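Local structure of xylulose kinase (Escherichia coli, 2ITM) at residues A464-P467 and R468-T471. The protein phosphorylates D-xylulose at the expense of ATP, giving D-xylulose 5-phosphate, and is a homodimeric member of the FGGY carbohydrate kinase family. Sequence-based numbering, arbitrary orientation.
Sequences AYQP and RRET
Ala464 and Arg468 meet one turn apart on helix 459-479, where the guanidinium edge brings NH1 of Arg468 to 3.8 Å from Ala464 O; the alanine's small methyl sits on the exposed side. The arginine chain runs back this way because its CG stands anti to its carbonyl carbon (chi1 -63°), and its CD meets the tyrosine ring obliquely, 4.1 Å from CD2 of Tyr465. Shortened to an alanine here, Arg468 would probably leave the Tyr465 ring without that neighbour and Ala464 O without the nearby cation. Tyr465 O receives Arg469 N at 3.0 Å. At Gln466 a bent, flexible side chain suits the partly exposed edge and runs alongside Arg469, with NE2 of Gln466 3.4 Å from CD of Arg469, while Gln466 O accepts Glu470 N in the next helical bond. Pro467 has no N-H to give, and the helix kinks here, yet Pro467 O takes two donors, Thr471 N at 3.0 Å and Thr471 OG1 at 3.2 Å, from opposite faces of the carbonyl plane. Threonine suits the place because its hydroxyl can donate back to the carbonyl four residues earlier. The buried face packs on helices 358-381 and 400-410 of the C-terminal FGGY domain: Tyr465 buries its ring while its OH hydrogen-bonds Glu367, Arg469 is long enough to form a salt bridge with Asp378, and both side chains rest on Ile409.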
loop_
_atom_site.group_PDB
_atom_site.type_symbol
_atom_site.label_atom_id
_atom_site.label_comp_id
_atom_site.label_asym_id
_atom_site.label_seq_id
_atom_site.Cartn_x
_atom_site.Cartn_y
_atom_site.Cartn_z
ATOM N N ALA A 464 28.092 0.022 4.405
ATOM C CA ALA A 464 27.117 -0.413 3.423
ATOM C C ALA A 464 25.741 0.172 3.695
ATOM O O ALA A 464 24.936 0.343 2.792
ATOM C CB ALA A 464 27.043 -1.907 3.390
ATOM N N TYR A 465 25.471 0.462 4.954
ATOM C CA TYR A 465 24.153 0.914 5.329
ATOM C C TYR A 465 23.994 2.408 5.096
ATOM O O TYR A 465 22.903 2.889 4.920
ATOM C CB TYR A 465 23.809 0.502 6.759
ATOM C CG TYR A 465 23.096 -0.823 6.858
ATOM C CD1 TYR A 465 23.590 -1.837 7.638
ATOM C CD2 TYR A 465 21.918 -1.051 6.169
ATOM C CE1 TYR A 465 22.945 -3.048 7.730
ATOM C CE2 TYR A 465 21.255 -2.253 6.261
ATOM C CZ TYR A 465 21.771 -3.249 7.044
ATOM O OH TYR A 465 21.131 -4.451 7.135
ATOM N N GLN A 466 25.098 3.136 5.086
ATOM C CA GLN A 466 25.008 4.578 5.137
ATOM C C GLN A 466 24.261 5.195 3.956
ATOM O O GLN A 466 23.402 6.028 4.152
ATOM C CB GLN A 466 26.368 5.225 5.347
ATOM C CG GLN A 466 26.904 5.113 6.751
ATOM C CD GLN A 466 26.168 5.976 7.731
ATOM O OE1 GLN A 466 26.247 7.202 7.668
ATOM N NE2 GLN A 466 25.454 5.349 8.653
ATOM N N PRO A 467 24.576 4.777 2.738
ATOM C CA PRO A 467 23.831 5.247 1.571
ATOM C C PRO A 467 22.367 4.837 1.571
ATOM O O PRO A 467 21.551 5.541 1.019
ATOM C CB PRO A 467 24.561 4.619 0.387
ATOM C CG PRO A 467 25.445 3.583 0.950
ATOM C CD PRO A 467 25.708 3.926 2.358
ATOM N N ARG A 468 22.049 3.713 2.194
ATOM C CA ARG A 468 20.665 3.316 2.355
ATOM C C ARG A 468 19.886 4.212 3.324
ATOM O O ARG A 468 18.730 4.513 3.095
ATOM C CB ARG A 468 20.564 1.852 2.765
ATOM C CG ARG A 468 21.097 0.899 1.730
ATOM C CD ARG A 468 21.203 -0.533 2.185
ATOM N NE ARG A 468 20.781 -1.464 1.147
ATOM C CZ ARG A 468 21.593 -1.940 0.235
ATOM N NH1 ARG A 468 22.858 -1.571 0.251
ATOM N NH2 ARG A 468 21.166 -2.777 -0.686
ATOM N N ARG A 469 20.551 4.622 4.400
ATOM C CA ARG A 469 20.012 5.572 5.367
ATOM C C ARG A 469 19.700 6.902 4.699
ATOM O O ARG A 469 18.653 7.476 4.920
ATOM C CB ARG A 469 21.008 5.793 6.514
ATOM C CG ARG A 469 20.867 4.846 7.695
ATOM C CD ARG A 469 22.078 4.749 8.579
ATOM N NE ARG A 469 22.063 5.645 9.729
ATOM C CZ ARG A 469 20.987 6.177 10.245
ATOM N NH1 ARG A 469 19.810 5.908 9.722
ATOM N NH2 ARG A 469 21.077 6.984 11.283
ATOM N N GLU A 470 20.639 7.374 3.891
ATOM C CA GLU A 470 20.473 8.566 3.080
ATOM C C GLU A 470 19.280 8.436 2.158
ATOM O O GLU A 470 18.493 9.339 2.025
ATOM C CB GLU A 470 21.729 8.763 2.262
ATOM C CG GLU A 470 21.907 10.118 1.628
ATOM C CD GLU A 470 23.216 10.200 0.866
ATOM O OE1 GLU A 470 24.242 9.734 1.396
ATOM O OE2 GLU A 470 23.205 10.705 -0.263
ATOM N N THR A 471 19.163 7.290 1.524
ATOM C CA THR A 471 18.074 7.053 0.607
ATOM C C THR A 471 16.730 6.992 1.332
ATOM O O THR A 471 15.774 7.635 0.937
ATOM C CB THR A 471 18.331 5.792 -0.225
ATOM O OG1 THR A 471 19.328 6.068 -1.207
ATOM C CG2 THR A 471 17.129 5.455 -1.049
#